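Local atomic coordinates of purine nucleoside phosphorylase (PDB entry 5KO5), a protein that catalyses the phosphorolysis of purine nucleosides such as inosine and guanosine, probably yielding the free base and ribose 1-phosphate. Residues D17-V22 with L70-V75; G30-S35 with R103-L108; I50-I55 with G85-Y90; G76-V81 with G109-L114. One frame throughout, in Å; residues are numbered along the deposited sequence. Where two conformers were deposited one is given.

Overall arrangement
The four contacts illustrate how an alpha/beta enzyme core is tied together around one mixed sheet. Contact 2 is central, its centre 9 Å from that of contact 4 and 11 Å from those of contacts 1 and 3. Strand 29-32 of contact 2 is hydrogen-bonded between strands 78-84 and 112-121, on which the two segments of contact 4 lie, and Ile19 of contact 1 packs on Val104 of contact 2, CD1 to CG1 at 3.6 Å. Strand 69-75 links contact 1 to strand 47-51 of contact 3. Contacts 3 and 4 are farthest apart, 19 Å between centres. Strand 112-121 runs on from contact 4 to Leu118, Ala119 and Gly120, which line the cytosine pocket.

Contact 1 of 4, residues D17-V22 with L70-V75; sequences DYIKRV and LVLGSV
With chi1 at -66°, Ile19 sets CG2 anti to its backbone N and CG1 anti to its carbonyl carbon, which turns CG1 with its terminal CD1 toward Leu70 and CG2 toward Leu72. This is helix-on-sheet packing in the alpha/beta phosphorylase fold, where helix 9-23 lies against strand 69-75 of the mixed sheet. A single helical residue spans two leucines because positions 70 and 72 project from the same face of the strand, with Val71 turned to the other face toward Ile44.

The longer branch of Ile19 reaches Leu70. Its terminal CD1 meets Leu70 CD2 at 3.6 Å, and CG1 follows at 4.1 Å from that same methyl. Leu70 offers CD2 from an unusual conformation, its chi1 of -143° falling well short of a staggered arrangement. The two side chains run roughly perpendicular to one another, as do those of Ile19 and Leu72. The nearest alpha carbons of the two segments, Ile19 CA and Leu70 CA, are 8.9 Å from each other.

All three residues are buried, and other side chains close round them. Ile50 of strand 47-51 touches both Ile19 and Leu72; Val104 and Leu108 of helix 95-108 also pack on Ile19, while Val81 of strand 78-84 lies against both leucines.

At the second branch the short arm of Ile19 faces the fork of Leu72: CG2 lies 4.0 Å from Leu72 CD1 and 4.1 Å from Leu72 CD2.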
loop_
_atom_site.group_PDB
_atom_site.type_symbol
_atom_site.label_atom_id
_atom_site.label_comp_id
_atom_site.label_asym_id
_atom_site.label_seq_id
_atom_site.Cartn_x
_atom_site.Cartn_y
_atom_site.Cartn_z
ATOM N N ASP A 17 -8.438 27.959 -18.612
ATOM C CA ASP A 17 -9.111 29.082 -19.265
ATOM C C ASP A 17 -9.479 30.164 -18.259
ATOM O O ASP A 17 -9.270 31.359 -18.509
ATOM C CB ASP A 17 -10.369 28.593 -19.979
ATOM C CG ASP A 17 -10.067 27.871 -21.269
ATOM O OD1 ASP A 17 -8.915 27.955 -21.745
ATOM O OD2 ASP A 17 -10.988 27.229 -21.814
ATOM N N TYR A 18 -10.048 29.766 -17.118
ATOM C CA TYR A 18 -10.400 30.740 -16.092
ATOM C C TYR A 18 -9.162 31.474 -15.599
ATOM O O TYR A 18 -9.159 32.702 -15.482
ATOM C CB TYR A 18 -11.102 30.037 -14.926
ATOM C CG TYR A 18 -11.437 30.958 -13.767
ATOM C CD1 TYR A 18 -12.607 31.710 -13.759
ATOM C CD2 TYR A 18 -10.576 31.073 -12.678
ATOM C CE1 TYR A 18 -12.910 32.547 -12.700
ATOM C CE2 TYR A 18 -10.867 31.908 -11.619
ATOM C CZ TYR A 18 -12.035 32.643 -11.634
ATOM O OH TYR A 18 -12.329 33.473 -10.579
ATOM N N ILE A 19 -8.099 30.728 -15.304
ATOM C CA ILE A 19 -6.879 31.317 -14.760
ATOM C C ILE A 19 -6.250 32.284 -15.758
ATOM O O ILE A 19 -5.800 33.374 -15.385
ATOM C CB ILE A 19 -5.902 30.200 -14.347
ATOM C CG1 ILE A 19 -6.468 29.391 -13.177
ATOM C CG2 ILE A 19 -4.532 30.785 -14.002
ATOM C CD1 ILE A 19 -5.914 27.986 -13.115
ATOM N N LYS A 20 -6.203 31.900 -17.036
ATOM C CA LYS A 20 -5.616 32.776 -18.046
ATOM C C LYS A 20 -6.362 34.101 -18.131
ATOM O O LYS A 20 -5.743 35.166 -18.251
ATOM C CB LYS A 20 -5.595 32.078 -19.408
ATOM C CG LYS A 20 -4.495 31.037 -19.548
ATOM C CD LYS A 20 -4.363 30.514 -20.968
ATOM C CE LYS A 20 -5.422 29.479 -21.286
ATOM N NZ LYS A 20 -5.141 28.789 -22.578
ATOM N N ARG A 21 -7.694 34.055 -18.060
ATOM C CA ARG A 21 -8.488 35.280 -18.106
ATOM C C ARG A 21 -8.179 36.177 -16.916
ATOM O O ARG A 21 -7.913 37.373 -17.074
ATOM C CB ARG A 21 -9.974 34.932 -18.099
ATOM C CG ARG A 21 -10.552 34.451 -19.415
ATOM C CD ARG A 21 -11.949 33.908 -19.169
ATOM N NE ARG A 21 -12.608 34.630 -18.081
ATOM C CZ ARG A 21 -13.450 34.076 -17.215
ATOM N NH1 ARG A 21 -13.998 34.811 -16.255
ATOM N NH2 ARG A 21 -13.736 32.783 -17.302
ATOM N N VAL A 22 -8.220 35.613 -15.711
ATOM C CA VAL A 22 -8.171 36.425 -14.501
ATOM C C VAL A 22 -6.755 36.920 -14.198
ATOM O O VAL A 22 -6.584 37.970 -13.570
ATOM C CB VAL A 22 -8.794 35.633 -13.335
ATOM C CG1 VAL A 22 -8.759 36.431 -12.051
ATOM C CG2 VAL A 22 -10.226 35.255 -13.671
ATOM N N LEU A 70 -3.920 29.793 -5.845
ATOM C CA LEU A 70 -2.921 29.810 -6.903
ATOM C C LEU A 70 -2.421 31.243 -7.038
ATOM O O LEU A 70 -3.226 32.173 -7.134
ATOM C CB LEU A 70 -3.567 29.375 -8.216
ATOM C CG LEU A 70 -2.753 28.519 -9.179
ATOM C CD1 LEU A 70 -2.332 27.210 -8.515
ATOM C CD2 LEU A 70 -3.575 28.246 -10.431
ATOM N N VAL A 71 -1.105 31.424 -7.027
ATOM C CA VAL A 71 -0.497 32.750 -7.099
ATOM C C VAL A 71 0.375 32.811 -8.346
ATOM O O VAL A 71 1.282 31.986 -8.516
ATOM C CB VAL A 71 0.315 33.072 -5.834
ATOM C CG1 VAL A 71 0.847 34.500 -5.888
ATOM C CG2 VAL A 71 -0.535 32.851 -4.585
ATOM N N LEU A 72 0.099 33.776 -9.220
ATOM C CA LEU A 72 0.853 33.954 -10.450
ATOM C C LEU A 72 1.519 35.320 -10.455
ATOM O O LEU A 72 0.968 36.300 -9.943
ATOM C CB LEU A 72 -0.048 33.843 -11.688
ATOM C CG LEU A 72 -0.672 32.463 -11.910
ATOM C CD1 LEU A 72 -2.075 32.400 -11.330
ATOM C CD2 LEU A 72 -0.670 32.108 -13.384
ATOM N N GLY A 73 2.704 35.378 -11.054
ATOM C CA GLY A 73 3.421 36.641 -11.158
ATOM C C GLY A 73 4.841 36.411 -11.618
ATOM O O GLY A 73 5.135 35.418 -12.287
ATOM N N SER A 74 5.722 37.332 -11.241
ATOM C CA SER A 74 7.106 37.308 -11.691
ATOM C C SER A 74 8.042 37.130 -10.507
ATOM O O SER A 74 7.884 37.797 -9.478
ATOM C CB SER A 74 7.466 38.595 -12.443
ATOM O OG SER A 74 6.784 38.664 -13.685
ATOM N N VAL A 75 9.012 36.232 -10.658
ATOM C CA VAL A 75 10.118 36.079 -9.722
ATOM C C VAL A 75 11.401 36.029 -10.533
ATOM O O VAL A 75 11.526 35.209 -11.449
ATOM C CB VAL A 75 9.991 34.800 -8.876
ATOM C CG1 VAL A 75 11.274 34.575 -8.076
ATOM C CG2 VAL A 75 8.785 34.883 -7.961
#

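Contact 2 of 4, residues G30-S35 with R103-L108; sequences GIICGS and RVMKLL. With EDO (1,2-ethanediol), chain E; EDO (1,2-ethanediol), chain C.
The thioether of Met105 ends against bare main chain: its SD stands 4.1 Å from Gly30 CA, an approach made possible by the lack of a side chain on the glycine. Met105 gets there by stretching out, chi2 at -174° and chi3 at -180°, like a rod laid from the helix to the strand. Its terminal CE then comes 4.3 Å from Ile32 CG1 and equally far from Ile31 O, so sulfur and methyl each find a different part of the strand.

Helix 95-108 is the connection of a beta-alpha-beta crossover that leads from strand 78-84 to strand 112-121, passing over strand 29-32, which lies between them in the sheet. The short segments 30-32 and 103-108 run nearly antiparallel, at 158°, with their axes 10.3 Å apart at closest. Met83 and Leu113, on the two flanking strands, also pack on Met105.

Past the strand, Ser35 N donates to O2 of a 1,2-ethanediol at 3.3 Å, a diol also hydrogen-bonded to the N of Leu118, which lines the cytosine pocket. On the flank of the helix, Lys106 NZ holds O1 of another 1,2-ethanediol at 2.8 Å and also bonds Cys233 O; both diols are probably from the crystallisation liquor.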
loop_
_atom_site.group_PDB
_atom_site.type_symbol
_atom_site.label_atom_id
_atom_site.label_comp_id
_atom_site.label_asym_id
_atom_site.label_seq_id
_atom_site.Cartn_x
_atom_site.Cartn_y
_atom_site.Cartn_z
ATOM N N GLY A 30 6.521 26.352 -12.381
ATOM C CA GLY A 30 5.596 26.114 -11.292
ATOM C C GLY A 30 6.369 25.872 -10.012
ATOM O O GLY A 30 7.499 25.377 -10.039
ATOM N N ILE A 31 5.776 26.250 -8.882
ATOM C CA ILE A 31 6.413 26.015 -7.587
ATOM C C ILE A 31 5.396 25.464 -6.591
ATOM O O ILE A 31 4.239 25.898 -6.537
ATOM C CB ILE A 31 7.196 27.231 -7.028
ATOM C CG1 ILE A 31 6.271 28.358 -6.615
ATOM C CG2 ILE A 31 8.206 27.774 -8.042
ATOM C CD1 ILE A 31 7.007 29.525 -5.961
ATOM N N ILE A 32 5.838 24.495 -5.799
ATOM C CA ILE A 32 5.058 23.937 -4.702
ATOM C C ILE A 32 5.997 23.903 -3.510
ATOM O O ILE A 32 7.101 23.358 -3.603
ATOM C CB ILE A 32 4.533 22.528 -5.041
ATOM C CG1 ILE A 32 3.580 22.576 -6.243
ATOM C CG2 ILE A 32 3.857 21.892 -3.839
ATOM C CD1 ILE A 32 3.167 21.201 -6.767
ATOM N N CYS A 33 5.596 24.530 -2.414
ATOM C CA CYS A 33 6.507 24.793 -1.309
ATOM C C CYS A 33 6.117 23.974 -0.089
ATOM O O CYS A 33 4.927 23.757 0.180
ATOM C CB CYS A 33 6.498 26.278 -0.947
ATOM S SG CYS A 33 6.946 27.348 -2.325
ATOM N N GLY A 34 7.125 23.525 0.654
ATOM C CA GLY A 34 6.870 22.799 1.879
ATOM C C GLY A 34 6.338 23.700 2.979
ATOM O O GLY A 34 6.353 24.929 2.891
ATOM N N SER A 35 5.841 23.066 4.041
ATOM C CA SER A 35 5.255 23.809 5.149
ATOM C C SER A 35 6.304 24.703 5.794
ATOM O O SER A 35 7.421 24.260 6.084
ATOM C CB SER A 35 4.690 22.834 6.179
ATOM O OG SER A 35 5.644 21.836 6.503
ATOM N N ARG A 103 -1.728 19.254 -13.944
ATOM C CA ARG A 103 -2.116 19.273 -15.349
ATOM C C ARG A 103 -2.576 20.657 -15.796
ATOM O O ARG A 103 -2.343 21.038 -16.951
ATOM C CB ARG A 103 -3.164 18.196 -15.590
ATOM C CG ARG A 103 -2.517 16.831 -15.475
ATOM C CD ARG A 103 -3.481 15.663 -15.623
ATOM N NE ARG A 103 -2.695 14.430 -15.671
ATOM C CZ ARG A 103 -3.194 13.213 -15.510
ATOM N NH1 ARG A 103 -4.498 13.045 -15.311
ATOM N NH2 ARG A 103 -2.380 12.165 -15.538
ATOM N N VAL A 104 -3.207 21.423 -14.902
ATOM C CA VAL A 104 -3.502 22.820 -15.207
ATOM C C VAL A 104 -2.211 23.600 -15.420
ATOM O O VAL A 104 -2.097 24.380 -16.370
ATOM C CB VAL A 104 -4.386 23.426 -14.102
ATOM C CG1 VAL A 104 -4.494 24.938 -14.266
ATOM C CG2 VAL A 104 -5.768 22.771 -14.142
ATOM N N MET A 105 -1.216 23.401 -14.548
ATOM C CA MET A 105 0.086 24.021 -14.786
ATOM C C MET A 105 0.600 23.699 -16.180
ATOM O O MET A 105 1.097 24.586 -16.879
ATOM C CB MET A 105 1.109 23.552 -13.756
ATOM C CG MET A 105 0.909 24.127 -12.376
ATOM S SD MET A 105 2.296 23.623 -11.349
ATOM C CE MET A 105 1.857 24.388 -9.784
ATOM N N LYS A 106 0.482 22.437 -16.607
ATOM C CA LYS A 106 0.965 22.064 -17.931
ATOM C C LYS A 106 0.251 22.863 -19.014
ATOM O O LYS A 106 0.892 23.415 -19.914
ATOM C CB LYS A 106 0.783 20.560 -18.157
ATOM C CG LYS A 106 1.183 20.081 -19.569
ATOM C CD LYS A 106 2.703 20.056 -19.751
ATOM C CE LYS A 106 3.133 19.840 -21.192
ATOM N NZ LYS A 106 2.706 18.539 -21.749
ATOM N N LEU A 107 -1.083 22.949 -18.927
ATOM C CA LEU A 107 -1.841 23.694 -19.927
ATOM C C LEU A 107 -1.546 25.185 -19.876
ATOM O O LEU A 107 -1.697 25.874 -20.892
ATOM C CB LEU A 107 -3.340 23.447 -19.769
ATOM C CG LEU A 107 -3.754 21.988 -19.993
ATOM C CD1 LEU A 107 -5.261 21.861 -19.966
ATOM C CD2 LEU A 107 -3.198 21.445 -21.293
ATOM N N LEU A 108 -1.144 25.704 -18.718
ATOM C CA LEU A 108 -0.763 27.110 -18.628
ATOM C C LEU A 108 0.595 27.390 -19.245
ATOM O O LEU A 108 0.918 28.562 -19.478
ATOM C CB LEU A 108 -0.757 27.584 -17.171
ATOM C CG LEU A 108 -2.111 27.673 -16.465
ATOM C CD1 LEU A 108 -1.924 27.941 -14.977
ATOM C CD2 LEU A 108 -3.004 28.728 -17.116
HETATM C C1 EDO E . -1.089 18.337 -22.462
HETATM O O1 EDO E . 0.068 17.556 -22.129
HETATM C C2 EDO E . -0.816 19.204 -23.684
HETATM O O2 EDO E . -0.015 20.339 -23.320
HETATM C C1 EDO C . 6.192 17.582 3.146
HETATM O O1 EDO C . 5.190 16.586 3.383
HETATM C C2 EDO C . 5.591 18.970 3.089
HETATM O O2 EDO C . 6.551 19.890 3.601
#

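Contact 3 of 4, residues I50-I55 with G85-Y90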
loop_
_atom_site.group_PDB
_atom_site.type_symbol
_atom_site.label_atom_id
_atom_site.label_comp_id
_atom_site.label_asym_id
_atom_site.label_seq_id
_atom_site.Cartn_x
_atom_site.Cartn_y
_atom_site.Cartn_z
ATOM N N ILE A 50 -5.394 33.771 -6.798
ATOM C CA ILE A 50 -6.647 33.161 -7.233
ATOM C C ILE A 50 -7.035 32.054 -6.260
ATOM O O ILE A 50 -6.415 30.982 -6.274
ATOM C CB ILE A 50 -6.516 32.603 -8.658
ATOM C CG1 ILE A 50 -5.964 33.666 -9.612
ATOM C CG2 ILE A 50 -7.856 32.085 -9.146
ATOM C CD1 ILE A 50 -5.785 33.166 -11.034
ATOM N N PRO A 51 -8.055 32.249 -5.420
ATOM C CA PRO A 51 -8.462 31.176 -4.499
ATOM C C PRO A 51 -8.864 29.921 -5.265
ATOM O O PRO A 51 -9.554 29.994 -6.285
ATOM C CB PRO A 51 -9.657 31.787 -3.754
ATOM C CG PRO A 51 -9.450 33.274 -3.855
ATOM C CD PRO A 51 -8.815 33.496 -5.197
ATOM N N TYR A 52 -8.412 28.761 -4.767
ATOM C CA TYR A 52 -8.790 27.492 -5.392
ATOM C C TYR A 52 -10.301 27.409 -5.553
ATOM O O TYR A 52 -10.808 26.921 -6.569
ATOM C CB TYR A 52 -8.343 26.303 -4.533
ATOM C CG TYR A 52 -6.857 26.078 -4.355
ATOM C CD1 TYR A 52 -5.922 26.638 -5.217
ATOM C CD2 TYR A 52 -6.392 25.281 -3.307
ATOM C CE1 TYR A 52 -4.558 26.411 -5.033
ATOM C CE2 TYR A 52 -5.043 25.055 -3.120
ATOM C CZ TYR A 52 -4.131 25.630 -3.979
ATOM O OH TYR A 52 -2.788 25.407 -3.780
ATOM N N ILE A 53 -11.035 27.893 -4.550
ATOM C CA ILE A 53 -12.485 27.783 -4.530
ATOM C C ILE A 53 -13.128 28.519 -5.699
ATOM O O ILE A 53 -14.257 28.195 -6.083
ATOM C CB ILE A 53 -13.002 28.247 -3.145
ATOM C CG1 ILE A 53 -14.440 27.779 -2.908
ATOM C CG2 ILE A 53 -12.868 29.757 -2.999
ATOM C CD1 ILE A 53 -14.940 28.018 -1.484
ATOM N N ASN A 54 -12.431 29.491 -6.292
ATOM C CA ASN A 54 -12.940 30.231 -7.442
ATOM C C ASN A 54 -12.640 29.565 -8.781
ATOM O O ASN A 54 -13.219 29.977 -9.793
ATOM C CB ASN A 54 -12.371 31.662 -7.471
ATOM C CG ASN A 54 -12.850 32.514 -6.312
ATOM O OD1 ASN A 54 -13.862 32.214 -5.681
ATOM N ND2 ASN A 54 -12.122 33.593 -6.032
ATOM N N ILE A 55 -11.762 28.568 -8.829
ATOM C CA ILE A 55 -11.274 28.016 -10.090
ATOM C C ILE A 55 -12.152 26.825 -10.462
ATOM O O ILE A 55 -12.252 25.877 -9.664
ATOM C CB ILE A 55 -9.806 27.594 -10.000
ATOM C CG1 ILE A 55 -8.933 28.765 -9.531
ATOM C CG2 ILE A 55 -9.328 27.062 -11.363
ATOM C CD1 ILE A 55 -7.515 28.323 -9.210
ATOM N N GLY A 85 -0.760 26.459 -0.392
ATOM C CA GLY A 85 -1.674 25.490 0.176
ATOM C C GLY A 85 -1.601 24.189 -0.594
ATOM O O GLY A 85 -2.411 23.913 -1.483
ATOM N N ARG A 86 -0.605 23.391 -0.250
ATOM C CA ARG A 86 -0.323 22.143 -0.932
ATOM C C ARG A 86 -1.387 21.095 -0.606
ATOM O O ARG A 86 -1.933 21.056 0.497
ATOM C CB ARG A 86 1.022 21.651 -0.421
ATOM C CG ARG A 86 1.580 20.475 -1.109
ATOM C CD ARG A 86 2.938 20.241 -0.533
ATOM N NE ARG A 86 3.733 19.390 -1.395
ATOM C CZ ARG A 86 5.046 19.288 -1.297
ATOM N NH1 ARG A 86 5.692 19.989 -0.370
ATOM N NH2 ARG A 86 5.703 18.492 -2.118
ATOM N N LEU A 87 -1.671 20.234 -1.574
ATOM C CA LEU A 87 -2.605 19.134 -1.374
ATOM C C LEU A 87 -1.804 17.883 -1.038
ATOM O O LEU A 87 -0.996 17.425 -1.851
ATOM C CB LEU A 87 -3.434 18.905 -2.633
ATOM C CG LEU A 87 -4.134 20.146 -3.183
ATOM C CD1 LEU A 87 -4.798 19.793 -4.503
ATOM C CD2 LEU A 87 -5.142 20.663 -2.186
ATOM N N HIS A 88 -2.041 17.313 0.143
ATOM C CA HIS A 88 -1.328 16.124 0.602
ATOM C C HIS A 88 -2.250 14.913 0.607
ATOM O O HIS A 88 -3.411 15.001 1.018
ATOM C CB HIS A 88 -0.828 16.325 2.028
ATOM C CG HIS A 88 0.296 17.305 2.151
ATOM N ND1 HIS A 88 0.105 18.617 2.533
ATOM C CD2 HIS A 88 1.630 17.147 1.995
ATOM C CE1 HIS A 88 1.275 19.233 2.576
ATOM N NE2 HIS A 88 2.217 18.363 2.253
ATOM N N MET A 89 -1.718 13.764 0.187
ATOM C CA MET A 89 -2.572 12.588 0.047
ATOM C C MET A 89 -3.029 12.038 1.394
ATOM O O MET A 89 -4.103 11.431 1.462
ATOM C CB MET A 89 -1.914 11.550 -0.874
ATOM C CG MET A 89 -1.669 12.159 -2.266
ATOM S SD MET A 89 -1.578 10.993 -3.637
ATOM C CE MET A 89 -3.255 10.379 -3.682
ATOM N N TYR A 90 -2.284 12.291 2.473
ATOM C CA TYR A 90 -2.755 11.840 3.782
ATOM C C TYR A 90 -4.027 12.551 4.214
ATOM O O TYR A 90 -4.661 12.099 5.171
ATOM C CB TYR A 90 -1.670 11.956 4.869
ATOM C CG TYR A 90 -1.081 13.340 5.017
ATOM C CD1 TYR A 90 -1.825 14.388 5.551
ATOM C CD2 TYR A 90 0.220 13.599 4.621
ATOM C CE1 TYR A 90 -1.289 15.662 5.665
ATOM C CE2 TYR A 90 0.761 14.864 4.734
ATOM C CZ TYR A 90 0.003 15.888 5.260
ATOM O OH TYR A 90 0.550 17.143 5.351
#
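Tyr52 points its phenol at the backbone of Gly85, and the carbonyl oxygen meets the ring at its edge, near the ring plane. A hydrogen bond from the Tyr52 hydroxyl to this oxygen joins the 3-10 turn that follows strand 47-51 to the loop leaving strand 78-84, two connections of the same alpha/beta phosphorylase sheet. In related trimeric enzymes the equivalent of this second loop contributes to the phosphate site. The tyrosine's CG lies anti to its carbonyl carbon, beside the backbone N (chi1 -66°), which directs the ring at Gly85.

At the carbonyl the approach is less regular: Tyr52 OH stands 46° out of the plane of the Gly85 carbonyl group, with a C=O...donor angle of 125°. Tyr52 CE2, beside the hydroxyl-bearing carbon, lies 3.3 Å from Gly85 O. Leu87 CD2 approaches obliquely, 4.5 Å from Tyr52 CE2, a looser apolar touch, and the ring of Phe58 also meets that of Tyr52.

Farther along the loop, Arg86 forms a salt bridge with Glu226, while the Tyr90 ring meets Phe161 of a neighbouring subunit edge to face. The link across the contact itself is a single hydrogen bond, Tyr52 OH to Gly85 O, 2.8 Å long.

Contact 4 of 4, residues G76-V81 with G109-L114; sequences GGRKIV and GVRVLL
Val81 and Val110 form the tight end of this contact, Arg78 and Arg111 its loose one. At the tight end one methyl meets one methyl, Val81 CG1 against Val110 CG2 at 3.5 Å, close for two carbons, and the side chains cross at about a right angle. Val81 reaches over with a chi1 of 52°, which wedges CG1 between its own backbone N and carbonyl carbon. Both valines are buried.

Toward solvent the fit becomes polar and looser: Arg111 is exposed, although Arg78 is buried. The NH2 of Arg111 comes no nearer to Arg78 NH2 than 4.2 Å. The guanidinium planes are 24° apart, Arg111 NH2 lying at the edge of the Arg78 group. One water accepts from both, 3.2 Å from Arg78 NH2 and 3.2 Å from Arg111 NH2, and it lies in the plane of the Arg78 guanidinium. The two cations gather round a carboxylate: Asp28 makes a salt bridge with Arg78 and a long, weak ion pair with Arg111, which probably offsets their like charge.

Gly109, with positive phi, closes helix 95-108 in a Schellman motif and turns the chain toward strand 112-121. The contact joins strand 78-84 to the loop Val110-Arg111 that leads into strand 112-121; these two strands are not direct neighbours in this alpha/beta sheet. Strand 29-32 runs between them, parallel to each, bonding Val81 on one side through Ile29 and Ile31 and strand 112-121 on the other through Gly30; Leu70 and Leu72 of strand 69-75 pack on Val81, and helix 259-283 lies against Arg78 and Leu114.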
loop_
_atom_site.group_PDB
_atom_site.type_symbol
_atom_site.label_atom_id
_atom_site.label_comp_id
_atom_site.label_asym_id
_atom_site.label_seq_id
_atom_site.Cartn_x
_atom_site.Cartn_y
_atom_site.Cartn_z
ATOM N N GLY A 76 12.346 36.899 -10.196
ATOM C CA GLY A 76 13.641 36.878 -10.861
ATOM C C GLY A 76 13.562 37.004 -12.364
ATOM O O GLY A 76 14.360 36.392 -13.084
ATOM N N GLY A 77 12.605 37.784 -12.859
ATOM C CA GLY A 77 12.444 37.978 -14.283
ATOM C C GLY A 77 11.719 36.870 -15.012
ATOM O O GLY A 77 11.598 36.939 -16.242
ATOM N N ARG A 78 11.235 35.851 -14.306
ATOM C CA ARG A 78 10.527 34.743 -14.928
ATOM C C ARG A 78 9.089 34.704 -14.431
ATOM O O ARG A 78 8.797 35.077 -13.291
ATOM C CB ARG A 78 11.215 33.409 -14.617
ATOM C CG ARG A 78 12.694 33.368 -14.987
ATOM C CD ARG A 78 12.920 33.580 -16.486
ATOM N NE ARG A 78 12.067 32.718 -17.305
ATOM C CZ ARG A 78 12.383 31.483 -17.687
ATOM N NH1 ARG A 78 13.538 30.939 -17.323
ATOM N NH2 ARG A 78 11.537 30.786 -18.433
ATOM N N LYS A 79 8.189 34.241 -15.293
ATOM C CA LYS A 79 6.777 34.147 -14.952
ATOM C C LYS A 79 6.519 32.795 -14.304
ATOM O O LYS A 79 6.919 31.755 -14.839
ATOM C CB LYS A 79 5.925 34.309 -16.210
ATOM C CG LYS A 79 6.128 35.657 -16.891
ATOM C CD LYS A 79 5.453 35.718 -18.251
ATOM C CE LYS A 79 5.759 37.037 -18.955
ATOM N NZ LYS A 79 5.181 37.090 -20.327
ATOM N N ILE A 80 5.890 32.809 -13.129
ATOM C CA ILE A 80 5.717 31.593 -12.349
ATOM C C ILE A 80 4.271 31.466 -11.891
ATOM O O ILE A 80 3.501 32.429 -11.887
ATOM C CB ILE A 80 6.686 31.512 -11.143
ATOM C CG1 ILE A 80 6.245 32.454 -10.025
ATOM C CG2 ILE A 80 8.126 31.810 -11.564
ATOM C CD1 ILE A 80 5.685 31.720 -8.835
ATOM N N VAL A 81 3.910 30.242 -11.510
ATOM C CA VAL A 81 2.640 29.949 -10.857
ATOM C C VAL A 81 2.942 29.095 -9.634
ATOM O O VAL A 81 3.686 28.115 -9.729
ATOM C CB VAL A 81 1.642 29.243 -11.802
ATOM C CG1 VAL A 81 2.266 28.013 -12.466
ATOM C CG2 VAL A 81 0.375 28.862 -11.055
ATOM N N GLY A 109 1.388 26.359 -19.514
ATOM C CA GLY A 109 2.690 26.515 -20.124
ATOM C C GLY A 109 3.873 26.145 -19.250
ATOM O O GLY A 109 5.017 26.369 -19.671
ATOM N N VAL A 110 3.643 25.600 -18.051
ATOM C CA VAL A 110 4.744 25.269 -17.155
ATOM C C VAL A 110 5.614 24.191 -17.778
ATOM O O VAL A 110 5.116 23.154 -18.235
ATOM C CB VAL A 110 4.209 24.844 -15.780
ATOM C CG1 VAL A 110 5.305 24.168 -14.950
ATOM C CG2 VAL A 110 3.639 26.056 -15.049
ATOM N N ARG A 111 6.926 24.442 -17.808
ATOM C CA ARG A 111 7.894 23.458 -18.270
ATOM C C ARG A 111 8.777 22.904 -17.166
ATOM O O ARG A 111 9.341 21.819 -17.342
ATOM C CB ARG A 111 8.795 24.062 -19.356
ATOM C CG ARG A 111 8.080 24.355 -20.665
ATOM C CD ARG A 111 9.072 24.770 -21.743
ATOM N NE ARG A 111 9.742 26.028 -21.424
ATOM C CZ ARG A 111 9.274 27.225 -21.763
ATOM N NH1 ARG A 111 8.132 27.326 -22.428
ATOM N NH2 ARG A 111 9.947 28.322 -21.437
ATOM N N VAL A 112 8.904 23.609 -16.041
ATOM C CA VAL A 112 9.735 23.190 -14.920
ATOM C C VAL A 112 8.934 23.397 -13.645
ATOM O O VAL A 112 8.352 24.471 -13.448
ATOM C CB VAL A 112 11.034 24.012 -14.856
ATOM C CG1 VAL A 112 11.819 23.684 -13.587
ATOM C CG2 VAL A 112 11.880 23.764 -16.103
ATOM N N LEU A 113 8.906 22.372 -12.795
ATOM C CA LEU A 113 8.243 22.415 -11.497
ATOM C C LEU A 113 9.308 22.311 -10.412
ATOM O O LEU A 113 10.101 21.362 -10.409
ATOM C CB LEU A 113 7.244 21.265 -11.386
ATOM C CG LEU A 113 6.542 21.084 -10.037
ATOM C CD1 LEU A 113 5.787 22.352 -9.617
ATOM C CD2 LEU A 113 5.599 19.899 -10.142
ATOM N N LEU A 114 9.331 23.290 -9.508
ATOM C CA LEU A 114 10.250 23.322 -8.375
ATOM C C LEU A 114 9.464 22.985 -7.118
ATOM O O LEU A 114 8.418 23.591 -6.868
ATOM C CB LEU A 114 10.856 24.721 -8.213
ATOM C CG LEU A 114 11.538 25.313 -9.451
ATOM C CD1 LEU A 114 12.088 26.714 -9.162
ATOM C CD2 LEU A 114 12.642 24.386 -9.983
HETATM O O HOH W 1 11.812 27.606 -18.955
#